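Phenylacetaldehyde dehydrogenase (Burkholderia cenocepacia, PDB 4O5H) probably catalyses the NAD+-dependent oxidation of phenylacetaldehyde to phenylacetate, as a member of the aldehyde dehydrogenase family. Local coordinates at residues 249-263 against 272-285. Residues are numbered along the deposited sequence; the frame is centred on the assembly and turned at random.
Sequences SRDPRIDKIAFTGST and AALDNMTRMSLELG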
loop_
_atom_site.group_PDB
_atom_site.type_symbol
_atom_site.label_atom_id
_atom_site.label_comp_id
_atom_site.label_asym_id
_atom_site.label_seq_id
_atom_site.Cartn_x
_atom_site.Cartn_y
_atom_site.Cartn_z
ATOM N N SER A 249 -13.941 7.076 -5.838
ATOM C CA SER A 249 -13.338 5.915 -5.168
ATOM C C SER A 249 -13.789 4.564 -5.698
ATOM O O SER A 249 -12.993 3.606 -5.710
ATOM C CB SER A 249 -13.544 5.968 -3.637
ATOM O OG SER A 249 -14.897 5.700 -3.272
ATOM N N ARG A 250 -15.040 4.471 -6.173
ATOM C CA ARG A 250 -15.610 3.214 -6.648
ATOM C C ARG A 250 -15.381 2.951 -8.137
ATOM O O ARG A 250 -15.753 1.892 -8.644
ATOM C CB ARG A 250 -17.138 3.220 -6.477
ATOM C CG ARG A 250 -17.694 3.379 -5.103
ATOM C CD ARG A 250 -19.214 3.076 -5.125
ATOM N NE ARG A 250 -19.948 3.986 -6.038
ATOM C CZ ARG A 250 -20.501 5.150 -5.672
ATOM N NH1 ARG A 250 -20.420 5.558 -4.415
ATOM N NH2 ARG A 250 -21.128 5.913 -6.557
ATOM N N ASP A 251 -14.827 3.918 -8.870
ATOM C CA ASP A 251 -14.731 3.764 -10.300
ATOM C C ASP A 251 -13.669 2.716 -10.612
ATOM O O ASP A 251 -12.541 2.863 -10.200
ATOM C CB ASP A 251 -14.426 5.093 -10.988
ATOM C CG ASP A 251 -14.733 5.067 -12.466
ATOM O OD1 ASP A 251 -14.249 4.180 -13.173
ATOM O OD2 ASP A 251 -15.481 5.966 -12.949
ATOM N N PRO A 252 -14.029 1.645 -11.360
ATOM C CA PRO A 252 -13.018 0.606 -11.590
ATOM C C PRO A 252 -11.987 1.025 -12.606
ATOM O O PRO A 252 -11.039 0.309 -12.835
ATOM C CB PRO A 252 -13.845 -0.604 -12.084
ATOM C CG PRO A 252 -15.101 0.021 -12.676
ATOM C CD PRO A 252 -15.379 1.218 -11.790
ATOM N N ARG A 253 -12.161 2.179 -13.238
ATOM C CA ARG A 253 -11.206 2.632 -14.265
ATOM C C ARG A 253 -10.082 3.500 -13.743
ATOM O O ARG A 253 -9.188 3.868 -14.514
ATOM C CB ARG A 253 -11.923 3.347 -15.426
ATOM C CG ARG A 253 -13.014 2.526 -16.076
ATOM C CD ARG A 253 -13.906 3.410 -16.929
ATOM N NE ARG A 253 -14.574 4.438 -16.095
ATOM C CZ ARG A 253 -15.285 5.460 -16.604
ATOM N NH1 ARG A 253 -15.403 5.634 -17.935
ATOM N NH2 ARG A 253 -15.866 6.338 -15.794
ATOM N N ILE A 254 -10.114 3.864 -12.445
ATOM C CA ILE A 254 -8.916 4.389 -11.816
ATOM C C ILE A 254 -8.008 3.230 -11.405
ATOM O O ILE A 254 -8.464 2.113 -11.201
ATOM C CB ILE A 254 -9.205 5.347 -10.643
ATOM C CG1 ILE A 254 -9.839 4.648 -9.450
ATOM C CG2 ILE A 254 -10.080 6.483 -11.097
ATOM C CD1 ILE A 254 -9.742 5.456 -8.171
ATOM N N ASP A 255 -6.720 3.499 -11.319
ATOM C CA ASP A 255 -5.714 2.506 -10.922
ATOM C C ASP A 255 -5.206 2.721 -9.486
ATOM O O ASP A 255 -4.771 1.784 -8.819
ATOM C CB ASP A 255 -4.566 2.594 -11.908
ATOM C CG ASP A 255 -5.030 2.281 -13.317
ATOM O OD1 ASP A 255 -5.597 1.180 -13.512
ATOM O OD2 ASP A 255 -4.896 3.148 -14.197
ATOM N N LYS A 256 -5.323 3.948 -9.009
ATOM C CA LYS A 256 -4.895 4.264 -7.685
ATOM C C LYS A 256 -5.771 5.346 -7.078
ATOM O O LYS A 256 -6.174 6.273 -7.771
ATOM C CB LYS A 256 -3.463 4.748 -7.687
ATOM C CG LYS A 256 -2.968 5.067 -6.288
ATOM C CD LYS A 256 -1.496 5.434 -6.222
ATOM C CE LYS A 256 -1.018 5.592 -4.749
ATOM N NZ LYS A 256 -0.304 4.338 -4.277
ATOM N N ILE A 257 -6.058 5.204 -5.792
ATOM C CA ILE A 257 -6.759 6.257 -5.050
ATOM C C ILE A 257 -5.794 6.824 -4.028
ATOM O O ILE A 257 -5.071 6.089 -3.343
ATOM C CB ILE A 257 -8.099 5.757 -4.428
ATOM C CG1 ILE A 257 -8.933 6.924 -3.911
ATOM C CG2 ILE A 257 -7.891 4.787 -3.295
ATOM C CD1 ILE A 257 -9.665 7.642 -5.031
ATOM N N ALA A 258 -5.742 8.158 -3.960
ATOM C CA ALA A 258 -4.861 8.839 -3.050
ATOM C C ALA A 258 -5.702 9.769 -2.217
ATOM O O ALA A 258 -6.306 10.715 -2.759
ATOM C CB ALA A 258 -3.820 9.616 -3.846
ATOM N N PHE A 259 -5.785 9.492 -0.917
ATOM C CA PHE A 259 -6.769 10.108 -0.061
ATOM C C PHE A 259 -6.126 10.630 1.212
ATOM O O PHE A 259 -5.342 9.922 1.868
ATOM C CB PHE A 259 -7.876 9.108 0.313
ATOM C CG PHE A 259 -8.826 9.620 1.356
ATOM C CD1 PHE A 259 -9.920 10.390 1.014
ATOM C CD2 PHE A 259 -8.603 9.383 2.701
ATOM C CE1 PHE A 259 -10.798 10.870 2.006
ATOM C CE2 PHE A 259 -9.471 9.850 3.687
ATOM C CZ PHE A 259 -10.566 10.595 3.341
ATOM N N THR A 260 -6.520 11.851 1.583
ATOM C CA THR A 260 -6.168 12.409 2.885
ATOM C C THR A 260 -7.484 12.842 3.531
ATOM O O THR A 260 -8.305 13.511 2.880
ATOM C CB THR A 260 -5.199 13.585 2.698
ATOM O OG1 THR A 260 -3.967 13.090 2.153
ATOM C CG2 THR A 260 -4.919 14.278 4.022
ATOM N N GLY A 261 -7.674 12.512 4.809
ATOM C CA GLY A 261 -8.894 12.819 5.515
ATOM C C GLY A 261 -8.980 12.006 6.787
ATOM O O GLY A 261 -7.980 11.537 7.300
ATOM N N SER A 262 -10.182 11.847 7.297
ATOM C CA SER A 262 -10.357 11.146 8.544
ATOM C C SER A 262 -10.122 9.638 8.357
ATOM O O SER A 262 -10.282 9.091 7.282
ATOM C CB SER A 262 -11.751 11.398 9.125
ATOM O OG SER A 262 -12.710 10.743 8.363
ATOM N N THR A 263 -9.759 8.975 9.445
ATOM C CA THR A 263 -9.598 7.525 9.429
ATOM C C THR A 263 -10.916 6.861 9.024
ATOM O O THR A 263 -10.924 5.919 8.246
ATOM C CB THR A 263 -9.037 7.036 10.797
ATOM O OG1 THR A 263 -7.699 7.536 10.940
ATOM C CG2 THR A 263 -8.982 5.513 10.876
ATOM N N ALA A 272 -14.005 0.606 -0.878
ATOM C CA ALA A 272 -14.425 0.794 -2.266
ATOM C C ALA A 272 -13.265 0.460 -3.212
ATOM O O ALA A 272 -13.455 -0.219 -4.234
ATOM C CB ALA A 272 -14.913 2.222 -2.494
ATOM N N ALA A 273 -12.082 0.953 -2.897
ATOM C CA ALA A 273 -10.908 0.690 -3.717
ATOM C C ALA A 273 -10.610 -0.809 -3.821
ATOM O O ALA A 273 -10.363 -1.338 -4.920
ATOM C CB ALA A 273 -9.700 1.403 -3.138
ATOM N N LEU A 274 -10.626 -1.476 -2.678
ATOM C CA LEU A 274 -10.283 -2.875 -2.635
ATOM C C LEU A 274 -11.167 -3.719 -3.534
ATOM O O LEU A 274 -10.703 -4.692 -4.113
ATOM C CB LEU A 274 -10.424 -3.427 -1.244
ATOM C CG LEU A 274 -9.169 -3.753 -0.501
ATOM C CD1 LEU A 274 -9.599 -4.447 0.782
ATOM C CD2 LEU A 274 -8.250 -4.706 -1.311
ATOM N N ASP A 275 -12.439 -3.378 -3.612
ATOM C CA ASP A 275 -13.336 -4.174 -4.418
ATOM C C ASP A 275 -12.976 -4.173 -5.882
ATOM O O ASP A 275 -13.338 -5.100 -6.567
ATOM C CB ASP A 275 -14.770 -3.758 -4.172
ATOM C CG ASP A 275 -15.291 -4.314 -2.827
ATOM O OD1 ASP A 275 -14.842 -5.427 -2.391
ATOM O OD2 ASP A 275 -16.142 -3.647 -2.244
ATOM N N ASN A 276 -12.227 -3.161 -6.328
ATOM C CA ASN A 276 -11.672 -3.117 -7.675
ATOM C C ASN A 276 -10.177 -3.409 -7.742
ATOM O O ASN A 276 -9.553 -3.239 -8.794
ATOM C CB ASN A 276 -11.897 -1.714 -8.265
ATOM C CG ASN A 276 -13.364 -1.364 -8.364
ATOM O OD1 ASN A 276 -14.138 -2.191 -8.767
ATOM N ND2 ASN A 276 -13.739 -0.157 -8.016
ATOM N N MET A 277 -9.591 -3.829 -6.624
ATOM C CA MET A 277 -8.131 -3.979 -6.509
ATOM C C MET A 277 -7.386 -2.717 -6.954
ATOM O O MET A 277 -6.293 -2.785 -7.526
ATOM C CB MET A 277 -7.654 -5.228 -7.236
ATOM C CG MET A 277 -6.410 -5.886 -6.640
ATOM S SD MET A 277 -6.405 -6.136 -4.846
ATOM C CE MET A 277 -7.834 -7.089 -4.614
ATOM N N THR A 278 -7.971 -1.570 -6.629
ATOM C CA THR A 278 -7.332 -0.269 -6.819
ATOM C C THR A 278 -6.260 -0.040 -5.731
ATOM O O THR A 278 -6.506 -0.290 -4.561
ATOM C CB THR A 278 -8.420 0.808 -6.720
ATOM O OG1 THR A 278 -9.424 0.547 -7.685
ATOM C CG2 THR A 278 -7.851 2.211 -6.950
ATOM N N ARG A 279 -5.077 0.423 -6.111
ATOM C CA ARG A 279 -4.026 0.652 -5.173
ATOM C C ARG A 279 -4.432 1.835 -4.335
ATOM O O ARG A 279 -5.179 2.687 -4.792
ATOM C CB ARG A 279 -2.698 0.992 -5.868
ATOM C CG ARG A 279 -2.042 -0.193 -6.569
ATOM C CD ARG A 279 -2.596 -0.557 -7.924
ATOM N NE ARG A 279 -1.775 -1.687 -8.399
ATOM C CZ ARG A 279 -2.168 -2.959 -8.509
ATOM N NH1 ARG A 279 -3.436 -3.350 -8.263
ATOM N NH2 ARG A 279 -1.236 -3.873 -8.845
ATOM N N MET A 280 -3.929 1.920 -3.120
ATOM C CA MET A 280 -4.358 3.002 -2.261
ATOM C C MET A 280 -3.269 3.564 -1.386
ATOM O O MET A 280 -2.370 2.869 -0.951
ATOM C CB MET A 280 -5.605 2.569 -1.458
ATOM C CG MET A 280 -5.367 1.560 -0.394
ATOM S SD MET A 280 -6.903 0.681 0.108
ATOM C CE MET A 280 -6.752 -0.784 -0.838
ATOM N N SER A 281 -3.325 4.885 -1.211
ATOM C CA SER A 281 -2.480 5.609 -0.292
ATOM C C SER A 281 -3.417 6.395 0.603
ATOM O O SER A 281 -4.316 7.098 0.080
ATOM C CB SER A 281 -1.557 6.561 -1.092
ATOM O OG SER A 281 -0.780 7.340 -0.221
ATOM N N LEU A 282 -3.239 6.289 1.925
ATOM C CA LEU A 282 -4.184 6.850 2.888
ATOM C C LEU A 282 -3.470 7.589 4.001
ATOM O O LEU A 282 -2.698 6.997 4.754
ATOM C CB LEU A 282 -5.056 5.741 3.497
ATOM C CG LEU A 282 -5.800 4.808 2.552
ATOM C CD1 LEU A 282 -6.432 3.667 3.330
ATOM C CD2 LEU A 282 -6.876 5.539 1.739
ATOM N N GLU A 283 -3.674 8.902 4.044
ATOM C CA GLU A 283 -3.097 9.743 5.079
ATOM C C GLU A 283 -4.265 10.211 5.940
ATOM O O GLU A 283 -5.109 10.992 5.488
ATOM C CB GLU A 283 -2.325 10.924 4.474
ATOM C CG GLU A 283 -0.988 10.565 3.855
ATOM C CD GLU A 283 -1.125 9.797 2.524
ATOM O OE1 GLU A 283 -1.896 10.275 1.630
ATOM O OE2 GLU A 283 -0.458 8.700 2.351
ATOM N N LEU A 284 -4.340 9.694 7.169
ATOM C CA LEU A 284 -5.582 9.738 7.897
ATOM C C LEU A 284 -5.454 10.538 9.192
ATOM O O LEU A 284 -4.759 11.558 9.215
ATOM C CB LEU A 284 -6.097 8.318 8.148
ATOM C CG LEU A 284 -6.151 7.421 6.913
ATOM C CD1 LEU A 284 -6.638 6.036 7.281
ATOM C CD2 LEU A 284 -7.071 8.021 5.857
ATOM N N GLY A 285 -6.157 10.144 10.248
ATOM C CA GLY A 285 -6.223 10.957 11.429
ATOM C C GLY A 285 -4.943 10.956 12.265
ATOM O O GLY A 285 -4.021 10.181 12.030
HETATM O O HOH W 1 -11.714 2.094 -7.527
HETATM O O HOH W 2 -10.533 -2.100 -11.500
HETATM O O HOH W 3 -8.728 -0.353 -10.045
#
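Ile257 CG2 touches both Ala273 CB and Met280 CB, the latter at 3.7 Å, and so joins two neighbouring strands to the helix that links them. This is a beta-alpha-beta unit of the Rossmann-like, probably NAD-binding, sheet of an aldehyde dehydrogenase: strand 256-260, helix 263-275, then strand 279-283 parallel to the first. A chi1 of -169° sends CG1 of Ile257 anti to the backbone N and sets CG2 between that N and the carbonyl carbon, where it meets the helix alanine and the adjacent strand. On the same face, Phe259 CB rests on Leu282 CD2, while the ring meets Leu284 CD2 with its edge, CE2 lying 3.7 Å from that methyl; Ile269 of the crossover helix also packs on both Ile257 and Phe259.

Between the strands, backbone hydrogen bonds alternate in parallel fashion from Arg279 N to Asp255 O through to Gly261 N to Glu283 O. The other face is more polar. Lys256 runs extended past the neighbouring strand until its CE reaches Ser281 CB at 3.8 Å, and NZ then bonds Gln499 O. Thr260 OG1 lies beside Glu283 CB and is hydrogen-bonded with Lys194 NZ. At the strands' far end, Gly285 N donates to Thr263 OG1 over 3.1 Å, tying the start of the helix to the chain beyond the second strand.

At the opposite end a Schellman motif with Met277 at C-prime closes the helix, and Thr278 CG2 packs against Lys256 CA and Ile254 CD1. Arg279 forms a salt bridge with Glu502 and a hydrogen bond to Lys484 O of the second subunit. Asn276 lays its amide against Pro252, and ND2 gives Arg250 O a bent 2.9 Å hydrogen bond (135° at the hydrogen), approaching from above the carbonyl plane. One water finishes the junction, donating to Ser249 O and Asp251 O and accepting from Asn276 ND2 and Thr278 OG1, the last at 2.8 Å.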